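Local structure of arginase (RocF) (Helicobacter pylori, 4G3H) at residues R23-H32 with E295-I306; F53-Y63 with A158-G166. The protein probably hydrolyses L-arginine to L-ornithine and urea, using two manganese ions bound in each subunit. One frame throughout, in Å; residues are numbered along the deposited sequence.

Contact 1: residues R23-H32 with E295-I306; sequences RLREALSATH and EKQVLEILDLII
Arg23 and Glu295 pair at one end of this helix-helix contact; at the other, His32, just past helix 16-30, pairs with Asp303, with an apolar seam between them. In the salt bridge, Arg23 NH2 donates to Glu295 OE1 at 2.7 Å. The extended arginine chain presents the edge of its guanidinium, and the carboxylate is turned steeply against that plane. Glu295 CG lies anti to its backbone N (chi1 -178°), which sends the acid across to the arginine. OE1 also takes a weak hydrogen bond with Tyr282 OH. The other oxygen, Glu295 OE2, accepts a weak bond from water 1, which also donates to Arg23 O at 3.3 Å.

At the far end, His32 NE2 donates in its ring plane to Asp303 OD1, 2.6 Å away with an N-H...O angle of 154°. It arrives on the anti side, somewhat out of the carboxylate plane. Water 2 gives Asp303 OD1 a second bond at 3.0 Å and links it to Thr31 OG1. A carboxylate this close would probably favour a protonated imidazole. Ile306 CG2 packs over one face of the His32 ring, 3.8 Å from its centroid.

Between the polar ends, Leu24 CD2 meets Val298 CG1 of the second helix at 3.7 Å; the same methyl also touches Leu299 CD2 and Leu302 CD2, the Leu302 side chain running crosswise to Leu24. Ala27 CB rests on Leu299 CD2 at 3.9 Å, and Leu28 CD2 touches Ile306 CD1. The segment axes pass 11.1 Å apart at a crossing angle of -56°. This is structural packing away from the manganese site. Helix 293-309 turns Ile305 onto strand 274-280 of the parallel sheet and Ile301 onto helix 256-269; helix 16-30 crosses it steeply, and Leu302 touches both that helix and the strand.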
loop_
_atom_site.group_PDB
_atom_site.type_symbol
_atom_site.label_atom_id
_atom_site.label_comp_id
_atom_site.label_asym_id
_atom_site.label_seq_id
_atom_site.Cartn_x
_atom_site.Cartn_y
_atom_site.Cartn_z
ATOM N N ARG A 23 -9.581 1.779 -14.698
ATOM C CA ARG A 23 -9.024 2.694 -15.696
ATOM C C ARG A 23 -7.544 2.377 -15.915
ATOM O O ARG A 23 -7.065 2.312 -17.046
ATOM C CB ARG A 23 -9.114 4.147 -15.228
ATOM C CG ARG A 23 -10.450 4.841 -15.383
ATOM C CD ARG A 23 -10.207 6.343 -15.310
ATOM N NE ARG A 23 -11.426 7.143 -15.330
ATOM C CZ ARG A 23 -11.439 8.471 -15.393
ATOM N NH1 ARG A 23 -12.591 9.126 -15.403
ATOM N NH2 ARG A 23 -10.297 9.148 -15.455
ATOM N N LEU A 24 -6.827 2.207 -14.809
ATOM C CA LEU A 24 -5.406 1.908 -14.848
ATOM C C LEU A 24 -5.155 0.533 -15.480
ATOM O O LEU A 24 -4.219 0.371 -16.258
ATOM C CB LEU A 24 -4.827 1.983 -13.423
ATOM C CG LEU A 24 -4.959 3.377 -12.782
ATOM C CD1 LEU A 24 -4.575 3.331 -11.320
ATOM C CD2 LEU A 24 -4.075 4.367 -13.531
ATOM N N ARG A 25 -5.994 -0.446 -15.158
ATOM C CA ARG A 25 -5.853 -1.790 -15.724
ATOM C C ARG A 25 -5.976 -1.764 -17.250
ATOM O O ARG A 25 -5.192 -2.398 -17.957
ATOM C CB ARG A 25 -6.926 -2.729 -15.174
ATOM C CG ARG A 25 -6.761 -3.135 -13.725
ATOM C CD ARG A 25 -8.026 -3.826 -13.207
ATOM N NE ARG A 25 -8.350 -5.062 -13.918
ATOM C CZ ARG A 25 -9.403 -5.828 -13.637
ATOM N NH1 ARG A 25 -10.234 -5.483 -12.657
ATOM N NH2 ARG A 25 -9.628 -6.941 -14.325
ATOM N N GLU A 26 -6.971 -1.039 -17.751
ATOM C CA GLU A 26 -7.187 -0.950 -19.188
ATOM C C GLU A 26 -6.057 -0.193 -19.885
ATOM O O GLU A 26 -5.621 -0.591 -20.965
ATOM C CB GLU A 26 -8.551 -0.310 -19.478
ATOM C CG GLU A 26 -9.713 -1.210 -19.035
ATOM C CD GLU A 26 -11.095 -0.607 -19.268
ATOM O OE1 GLU A 26 -12.098 -1.332 -19.074
ATOM O OE2 GLU A 26 -11.187 0.582 -19.638
ATOM N N ALA A 27 -5.539 0.846 -19.288
ATOM C CA ALA A 27 -4.461 1.562 -19.729
ATOM C C ALA A 27 -3.161 0.772 -19.779
ATOM O O ALA A 27 -2.624 0.754 -20.689
ATOM C CB ALA A 27 -4.336 2.847 -19.122
ATOM N N LEU A 28 -2.835 0.010 -18.802
ATOM C CA LEU A 28 -1.772 -0.852 -18.716
ATOM C C LEU A 28 -1.771 -2.035 -19.763
ATOM O O LEU A 28 -0.869 -2.404 -20.190
ATOM C CB LEU A 28 -1.472 -1.276 -17.325
ATOM C CG LEU A 28 -1.041 -0.346 -16.271
ATOM C CD1 LEU A 28 -0.969 -0.818 -15.027
ATOM C CD2 LEU A 28 0.048 0.303 -16.663
ATOM N N SER A 29 -2.902 -2.528 -20.021
ATOM C CA SER A 29 -3.122 -3.555 -20.865
ATOM C C SER A 29 -2.725 -3.295 -22.261
ATOM O O SER A 29 -2.243 -4.009 -22.813
ATOM C CB SER A 29 -4.545 -3.815 -20.802
ATOM O OG SER A 29 -4.887 -4.936 -21.160
ATOM N N ALA A 30 -2.991 -2.135 -22.712
ATOM C CA ALA A 30 -2.554 -1.593 -23.875
ATOM C C ALA A 30 -1.088 -1.403 -24.000
ATOM O O ALA A 30 -0.643 -1.419 -24.963
ATOM C CB ALA A 30 -3.245 -0.392 -24.204
ATOM N N THR A 31 -0.419 -1.059 -22.970
ATOM C CA THR A 31 0.924 -0.826 -23.047
ATOM C C THR A 31 1.885 -1.838 -22.553
ATOM O O THR A 31 2.188 -2.636 -23.269
ATOM C CB THR A 31 1.185 0.436 -22.303
ATOM O OG1 THR A 31 0.868 0.445 -20.959
ATOM C CG2 THR A 31 0.600 1.440 -22.837
ATOM N N HIS A 32 2.145 -1.899 -21.312
ATOM C CA HIS A 32 2.960 -2.812 -20.561
ATOM C C HIS A 32 2.414 -4.316 -20.647
ATOM O O HIS A 32 3.069 -5.203 -20.627
ATOM C CB HIS A 32 3.252 -2.431 -19.153
ATOM C CG HIS A 32 3.970 -1.174 -18.963
ATOM N ND1 HIS A 32 5.270 -1.018 -19.133
ATOM C CD2 HIS A 32 3.509 -0.001 -18.589
ATOM C CE1 HIS A 32 5.572 0.193 -18.870
ATOM N NE2 HIS A 32 4.518 0.816 -18.499
ATOM N N GLU A 295 -4.531 11.694 -14.411
ATOM C CA GLU A 295 -4.465 10.309 -14.828
ATOM C C GLU A 295 -3.101 10.049 -15.462
ATOM O O GLU A 295 -2.468 9.015 -15.209
ATOM C CB GLU A 295 -5.587 9.983 -15.813
ATOM C CG GLU A 295 -5.583 8.527 -16.239
ATOM C CD GLU A 295 -6.845 8.125 -16.957
ATOM O OE1 GLU A 295 -7.916 8.120 -16.313
ATOM O OE2 GLU A 295 -6.767 7.817 -18.162
ATOM N N LYS A 296 -2.643 10.993 -16.278
ATOM C CA LYS A 296 -1.347 10.859 -16.926
ATOM C C LYS A 296 -0.230 10.764 -15.885
ATOM O O LYS A 296 0.729 10.015 -16.059
ATOM C CB LYS A 296 -1.081 12.043 -17.866
ATOM C CG LYS A 296 -1.926 12.030 -19.136
ATOM C CD LYS A 296 -1.369 12.966 -20.208
ATOM C CE LYS A 296 -1.525 14.435 -19.836
ATOM N NZ LYS A 296 -2.954 14.867 -19.829
ATOM N N GLN A 297 -0.356 11.519 -14.803
ATOM C CA GLN A 297 0.661 11.485 -13.762
ATOM C C GLN A 297 0.734 10.113 -13.095
ATOM O O GLN A 297 1.825 9.581 -12.879
ATOM C CB GLN A 297 0.392 12.576 -12.723
ATOM C CG GLN A 297 0.595 13.975 -13.282
ATOM C CD GLN A 297 0.366 15.063 -12.255
ATOM O OE1 GLN A 297 -0.667 15.094 -11.592
ATOM N NE2 GLN A 297 1.326 15.970 -12.130
ATOM N N VAL A 298 -0.426 9.542 -12.780
ATOM C CA VAL A 298 -0.487 8.227 -12.154
ATOM C C VAL A 298 0.119 7.198 -13.116
ATOM O O VAL A 298 0.966 6.382 -12.730
ATOM C CB VAL A 298 -1.956 7.853 -11.811
ATOM C CG1 VAL A 298 -2.034 6.441 -11.246
ATOM C CG2 VAL A 298 -2.513 8.844 -10.793
ATOM N N LEU A 299 -0.303 7.250 -14.376
ATOM C CA LEU A 299 0.219 6.335 -15.379
ATOM C C LEU A 299 1.738 6.462 -15.488
ATOM O O LEU A 299 2.431 5.481 -15.739
ATOM C CB LEU A 299 -0.451 6.594 -16.733
ATOM C CG LEU A 299 -1.865 6.004 -16.820
ATOM C CD1 LEU A 299 -2.533 6.402 -18.123
ATOM C CD2 LEU A 299 -1.775 4.492 -16.708
ATOM N N GLU A 300 2.255 7.670 -15.295
ATOM C CA GLU A 300 3.697 7.886 -15.344
ATOM C C GLU A 300 4.357 7.260 -14.117
ATOM O O GLU A 300 5.448 6.703 -14.209
ATOM C CB GLU A 300 4.011 9.380 -15.423
ATOM C CG GLU A 300 3.728 9.980 -16.796
ATOM C CD GLU A 300 3.910 11.486 -16.838
ATOM O OE1 GLU A 300 4.941 11.980 -16.334
ATOM O OE2 GLU A 300 3.024 12.173 -17.387
ATOM N N ILE A 301 3.687 7.348 -12.971
ATOM C CA ILE A 301 4.192 6.745 -11.739
ATOM C C ILE A 301 4.309 5.241 -12.005
ATOM O O ILE A 301 5.317 4.606 -11.682
ATOM C CB ILE A 301 3.201 6.937 -10.561
ATOM C CG1 ILE A 301 2.893 8.422 -10.350
ATOM C CG2 ILE A 301 3.773 6.316 -9.293
ATOM C CD1 ILE A 301 4.044 9.231 -9.833
ATOM N N LEU A 302 3.262 4.683 -12.602
ATOM C CA LEU A 302 3.224 3.257 -12.915
ATOM C C LEU A 302 4.325 2.852 -13.901
ATOM O O LEU A 302 4.995 1.841 -13.685
ATOM C CB LEU A 302 1.834 2.868 -13.443
ATOM C CG LEU A 302 0.770 2.319 -12.463
ATOM C CD1 LEU A 302 1.154 2.566 -11.002
ATOM C CD2 LEU A 302 -0.580 2.948 -12.783
ATOM N N ASP A 303 4.520 3.633 -14.968
ATOM C CA ASP A 303 5.582 3.331 -15.936
ATOM C C ASP A 303 6.934 3.281 -15.231
ATOM O O ASP A 303 7.748 2.399 -15.485
ATOM C CB ASP A 303 5.675 4.394 -17.035
ATOM C CG ASP A 303 4.480 4.399 -17.955
ATOM O OD1 ASP A 303 3.920 3.314 -18.223
ATOM O OD2 ASP A 303 4.110 5.497 -18.425
ATOM N N LEU A 304 7.169 4.255 -14.360
ATOM C CA LEU A 304 8.415 4.336 -13.617
ATOM C C LEU A 304 8.623 3.093 -12.749
ATOM O O LEU A 304 9.715 2.528 -12.710
ATOM C CB LEU A 304 8.410 5.602 -12.755
ATOM C CG LEU A 304 9.624 5.921 -11.882
ATOM C CD1 LEU A 304 9.651 7.403 -11.588
ATOM C CD2 LEU A 304 9.565 5.131 -10.598
ATOM N N ILE A 305 7.577 2.671 -12.049
ATOM C CA ILE A 305 7.667 1.489 -11.197
ATOM C C ILE A 305 7.888 0.235 -12.032
ATOM O O ILE A 305 8.764 -0.584 -11.736
ATOM C CB ILE A 305 6.379 1.287 -10.388
ATOM C CG1 ILE A 305 6.157 2.480 -9.459
ATOM C CG2 ILE A 305 6.450 -0.029 -9.623
ATOM C CD1 ILE A 305 4.839 2.436 -8.711
ATOM N N ILE A 306 7.083 0.090 -13.077
ATOM C CA ILE A 306 7.172 -1.071 -13.947
ATOM C C ILE A 306 8.513 -1.171 -14.658
ATOM O O ILE A 306 9.143 -2.237 -14.668
ATOM C CB ILE A 306 6.046 -1.051 -14.983
ATOM C CG1 ILE A 306 4.699 -1.175 -14.262
ATOM C CG2 ILE A 306 6.229 -2.199 -15.984
ATOM C CD1 ILE A 306 3.490 -0.980 -15.162
HETATM O O HOH W 1 -8.311 4.905 -18.611
HETATM O O HOH W 2 1.380 3.234 -19.770
#

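Contact 2: residues F53-Y63 with A158-G166; sequences FRYAKNFEDYY and AWQKLCSLG
Phe53, from the loop leading into helix 59-78, and Phe59 in that helix's first turn form an aromatic cluster with Trp159 of helix 153-163, on the outside of the parallel-sheet alpha/beta fold of the arginase family; the short helix axes differ by 21°. Phe59 makes the T-shaped contact: its edge points at the face of the Trp159 indole, with CE2 3.8 Å from Trp159 CE2. Phe59 CG lies anti to its backbone N (chi1 -169°), which carries the ring to the second helix. Phe53 meets the same indole obliquely, its CE2 3.5 Å from Trp159 CH2.

Leu162 packs against the cluster from helix 153-163. Its CD2 lies 3.7 Å from Phe59 CZ, and its CD1 comes in at the edge of the Tyr62 ring. Phe95 of helix 94-104 touches both Leu162 and Tyr62.

Lys161 crosses over the Tyr63 ring and brings NZ above its face in a cation-pi contact, 4.9 Å from the centroid; Glu60 OE1 is a long salt-bridge partner of Lys161 NZ, at 3.9 Å. Leu165 CD2 packs 3.5 Å from Tyr63 CE1. Tyr63 OH is hydrogen-bonded to Lys67 NZ and weakly to water 3, which donates to Lys161 O at 2.7 Å.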
loop_
_atom_site.group_PDB
_atom_site.type_symbol
_atom_site.label_atom_id
_atom_site.label_comp_id
_atom_site.label_asym_id
_atom_site.label_seq_id
_atom_site.Cartn_x
_atom_site.Cartn_y
_atom_site.Cartn_z
ATOM N N PHE A 53 -14.085 -3.462 5.100
ATOM C CA PHE A 53 -14.158 -3.681 6.541
ATOM C C PHE A 53 -14.924 -2.525 7.184
ATOM O O PHE A 53 -14.481 -1.377 7.134
ATOM C CB PHE A 53 -12.747 -3.778 7.131
ATOM C CG PHE A 53 -12.722 -4.101 8.598
ATOM C CD1 PHE A 53 -13.661 -4.968 9.155
ATOM C CD2 PHE A 53 -11.734 -3.567 9.419
ATOM C CE1 PHE A 53 -13.617 -5.298 10.510
ATOM C CE2 PHE A 53 -11.680 -3.891 10.776
ATOM C CZ PHE A 53 -12.623 -4.759 11.323
ATOM N N ARG A 54 -16.079 -2.832 7.770
ATOM C CA ARG A 54 -16.903 -1.812 8.410
ATOM C C ARG A 54 -16.904 -1.984 9.925
ATOM O O ARG A 54 -17.875 -1.646 10.602
ATOM C CB ARG A 54 -18.340 -1.871 7.875
ATOM C CG ARG A 54 -18.452 -1.620 6.375
ATOM C CD ARG A 54 -19.899 -1.548 5.892
ATOM N NE ARG A 54 -20.623 -2.777 6.165
ATOM C CZ ARG A 54 -21.191 -3.573 5.263
ATOM N NH1 ARG A 54 -21.813 -4.662 5.686
ATOM N NH2 ARG A 54 -21.151 -3.302 3.965
ATOM N N TYR A 55 -15.802 -2.517 10.444
ATOM C CA TYR A 55 -15.635 -2.736 11.875
ATOM C C TYR A 55 -16.789 -3.526 12.480
ATOM O O TYR A 55 -17.041 -4.667 12.090
ATOM C CB TYR A 55 -15.481 -1.389 12.588
ATOM C CG TYR A 55 -14.516 -0.465 11.883
ATOM C CD1 TYR A 55 -14.952 0.389 10.869
ATOM C CD2 TYR A 55 -13.154 -0.492 12.180
ATOM C CE1 TYR A 55 -14.055 1.190 10.165
ATOM C CE2 TYR A 55 -12.247 0.302 11.481
ATOM C CZ TYR A 55 -12.705 1.140 10.475
ATOM O OH TYR A 55 -11.811 1.914 9.771
ATOM N N ALA A 56 -17.490 -2.918 13.428
ATOM C CA ALA A 56 -18.610 -3.576 14.087
ATOM C C ALA A 56 -19.707 -3.983 13.104
ATOM O O ALA A 56 -20.365 -5.007 13.294
ATOM C CB ALA A 56 -19.188 -2.664 15.165
ATOM N N LYS A 57 -19.899 -3.186 12.057
ATOM C CA LYS A 57 -20.931 -3.471 11.065
ATOM C C LYS A 57 -20.854 -4.882 10.476
ATOM O O LYS A 57 -21.874 -5.562 10.352
ATOM C CB LYS A 57 -20.879 -2.455 9.916
ATOM C CG LYS A 57 -20.984 -0.988 10.320
ATOM C CD LYS A 57 -22.162 -0.722 11.242
ATOM C CE LYS A 57 -22.365 0.770 11.449
ATOM N NZ LYS A 57 -22.753 1.445 10.179
ATOM N N ASN A 58 -19.652 -5.326 10.118
ATOM C CA ASN A 58 -19.494 -6.647 9.512
ATOM C C ASN A 58 -18.184 -7.345 9.876
ATOM O O ASN A 58 -17.569 -7.999 9.034
ATOM C CB ASN A 58 -19.587 -6.513 7.989
ATOM C CG ASN A 58 -18.398 -5.774 7.391
ATOM O OD1 ASN A 58 -17.840 -4.862 8.009
ATOM N ND2 ASN A 58 -18.011 -6.158 6.179
ATOM N N PHE A 59 -17.770 -7.225 11.132
ATOM C CA PHE A 59 -16.519 -7.830 11.575
ATOM C C PHE A 59 -16.356 -9.294 11.179
ATOM O O PHE A 59 -15.338 -9.669 10.599
ATOM C CB PHE A 59 -16.368 -7.689 13.096
ATOM C CG PHE A 59 -14.994 -8.053 13.611
ATOM C CD1 PHE A 59 -14.581 -9.381 13.674
ATOM C CD2 PHE A 59 -14.109 -7.061 14.018
ATOM C CE1 PHE A 59 -13.305 -9.716 14.137
ATOM C CE2 PHE A 59 -12.833 -7.381 14.483
ATOM C CZ PHE A 59 -12.429 -8.711 14.541
ATOM N N GLU A 60 -17.349 -10.119 11.492
ATOM C CA GLU A 60 -17.268 -11.542 11.185
ATOM C C GLU A 60 -17.206 -11.823 9.683
ATOM O O GLU A 60 -16.398 -12.637 9.234
ATOM C CB GLU A 60 -18.454 -12.288 11.804
ATOM C CG GLU A 60 -18.276 -13.802 11.842
ATOM C CD GLU A 60 -17.151 -14.241 12.767
ATOM O OE1 GLU A 60 -16.005 -13.780 12.584
ATOM O OE2 GLU A 60 -17.410 -15.052 13.679
ATOM N N ASP A 61 -18.055 -11.150 8.912
ATOM C CA ASP A 61 -18.073 -11.345 7.466
ATOM C C ASP A 61 -16.713 -10.991 6.876
ATOM O O ASP A 61 -16.175 -11.724 6.045
ATOM C CB ASP A 61 -19.150 -10.473 6.816
ATOM C CG ASP A 61 -20.544 -10.817 7.294
ATOM O OD1 ASP A 61 -20.930 -12.004 7.213
ATOM O OD2 ASP A 61 -21.257 -9.898 7.748
ATOM N N TYR A 62 -16.165 -9.865 7.320
ATOM C CA TYR A 62 -14.869 -9.404 6.845
ATOM C C TYR A 62 -13.807 -10.427 7.209
ATOM O O TYR A 62 -12.955 -10.777 6.393
ATOM C CB TYR A 62 -14.521 -8.059 7.481
ATOM C CG TYR A 62 -13.160 -7.536 7.084
ATOM C CD1 TYR A 62 -12.951 -6.945 5.836
ATOM C CD2 TYR A 62 -12.077 -7.637 7.958
ATOM C CE1 TYR A 62 -11.691 -6.462 5.468
ATOM C CE2 TYR A 62 -10.819 -7.164 7.604
ATOM C CZ TYR A 62 -10.632 -6.578 6.363
ATOM O OH TYR A 62 -9.387 -6.100 6.035
ATOM N N TYR A 63 -13.863 -10.906 8.444
ATOM C CA TYR A 63 -12.899 -11.892 8.910
ATOM C C TYR A 63 -12.909 -13.119 8.010
ATOM O O TYR A 63 -11.874 -13.534 7.498
ATOM C CB TYR A 63 -13.224 -12.322 10.340
ATOM C CG TYR A 63 -12.349 -13.452 10.825
ATOM C CD1 TYR A 63 -11.039 -13.219 11.230
ATOM C CD2 TYR A 63 -12.823 -14.762 10.846
ATOM C CE1 TYR A 63 -10.219 -14.262 11.643
ATOM C CE2 TYR A 63 -12.011 -15.815 11.257
ATOM C CZ TYR A 63 -10.710 -15.557 11.653
ATOM O OH TYR A 63 -9.902 -16.592 12.057
ATOM N N ALA A 158 -11.466 -11.176 19.370
ATOM C CA ALA A 158 -11.845 -11.110 17.968
ATOM C C ALA A 158 -10.746 -10.402 17.174
ATOM O O ALA A 158 -10.329 -10.879 16.119
ATOM C CB ALA A 158 -13.168 -10.365 17.822
ATOM N N TRP A 159 -10.282 -9.266 17.683
ATOM C CA TRP A 159 -9.223 -8.519 17.014
ATOM C C TRP A 159 -7.925 -9.308 16.910
ATOM O O TRP A 159 -7.240 -9.257 15.887
ATOM C CB TRP A 159 -8.961 -7.196 17.731
ATOM C CG TRP A 159 -9.928 -6.143 17.334
ATOM C CD1 TRP A 159 -11.035 -5.737 18.022
ATOM C CD2 TRP A 159 -9.909 -5.384 16.120
ATOM N NE1 TRP A 159 -11.707 -4.770 17.311
ATOM C CE2 TRP A 159 -11.037 -4.534 16.138
ATOM C CE3 TRP A 159 -9.045 -5.339 15.015
ATOM C CZ2 TRP A 159 -11.328 -3.648 15.095
ATOM C CZ3 TRP A 159 -9.331 -4.457 13.976
ATOM C CH2 TRP A 159 -10.465 -3.623 14.025
ATOM N N GLN A 160 -7.583 -10.033 17.972
ATOM C CA GLN A 160 -6.366 -10.828 17.970
ATOM C C GLN A 160 -6.524 -11.895 16.900
ATOM O O GLN A 160 -5.565 -12.260 16.230
ATOM C CB GLN A 160 -6.145 -11.476 19.342
ATOM C CG GLN A 160 -4.842 -12.263 19.463
ATOM C CD GLN A 160 -4.898 -13.633 18.797
ATOM O OE1 GLN A 160 -3.869 -14.279 18.597
ATOM N NE2 GLN A 160 -6.102 -14.087 18.467
ATOM N N LYS A 161 -7.749 -12.387 16.745
ATOM C CA LYS A 161 -8.050 -13.410 15.754
ATOM C C LYS A 161 -7.801 -12.829 14.359
ATOM O O LYS A 161 -7.140 -13.443 13.522
ATOM C CB LYS A 161 -9.518 -13.839 15.883
ATOM C CG LYS A 161 -9.931 -14.997 14.984
ATOM C CD LYS A 161 -11.431 -14.964 14.665
ATOM C CE LYS A 161 -12.311 -15.081 15.899
ATOM N NZ LYS A 161 -13.760 -14.963 15.551
ATOM N N LEU A 162 -8.332 -11.631 14.131
ATOM C CA LEU A 162 -8.206 -10.938 12.857
ATOM C C LEU A 162 -6.769 -10.530 12.506
ATOM O O LEU A 162 -6.264 -10.889 11.439
ATOM C CB LEU A 162 -9.118 -9.710 12.867
ATOM C CG LEU A 162 -9.077 -8.769 11.663
ATOM C CD1 LEU A 162 -9.438 -9.529 10.400
ATOM C CD2 LEU A 162 -10.046 -7.615 11.892
ATOM N N CYS A 163 -6.123 -9.781 13.399
ATOM C CA CYS A 163 -4.743 -9.324 13.192
ATOM C C CYS A 163 -3.826 -10.508 12.974
ATOM O O CYS A 163 -2.714 -10.378 12.464
ATOM C CB CYS A 163 -4.240 -8.555 14.411
ATOM S SG CYS A 163 -5.135 -7.047 14.743
ATOM N N SER A 164 -4.212 -11.641 13.388
ATOM C CA SER A 164 -3.528 -12.799 13.127
ATOM C C SER A 164 -3.773 -13.617 11.903
ATOM O O SER A 164 -3.178 -14.530 11.747
ATOM C CB SER A 164 -3.825 -13.711 14.225
ATOM O OG SER A 164 -2.724 -13.858 14.908
ATOM N N LEU A 165 -4.693 -13.251 11.112
ATOM C CA LEU A 165 -4.954 -13.977 9.951
ATOM C C LEU A 165 -3.859 -14.038 9.034
ATOM O O LEU A 165 -3.104 -13.251 8.908
ATOM C CB LEU A 165 -5.949 -13.225 9.151
ATOM C CG LEU A 165 -7.301 -13.245 9.515
ATOM C CD1 LEU A 165 -8.016 -12.512 8.825
ATOM C CD2 LEU A 165 -7.624 -14.522 9.265
ATOM N N GLY A 166 -3.741 -15.216 8.653
ATOM C CA GLY A 166 -2.773 -15.804 7.800
ATOM C C GLY A 166 -1.445 -16.111 8.374
ATOM O O GLY A 166 -0.669 -16.562 7.756
HETATM O O HOH W 3 -6.799 -16.123 13.082
#

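In the fold
From the N terminus the chain runs through strand 2-8 into helix 16-30, one partner of contact 1, then along edge strand 44-50 to residues 53-63. Contact 2 closes the shorter loop: after strand 110-115 and the metal ligands Asp116, His118 and Asp120, helix 153-163 returns to helix 59-78. The chain then builds strands 179-182 and 202-203, passes strand 228-234, which ends at Asp234, with Asp236 just after it, and adds strand 274-280 before helix 293-309 comes back to helix 16-30, closing contact 1. The 53-63/158-166 loop therefore lies wholly within the longer one. The two contacts sit on opposite sides of the chain's centre, their nearest atoms about 18 Å apart.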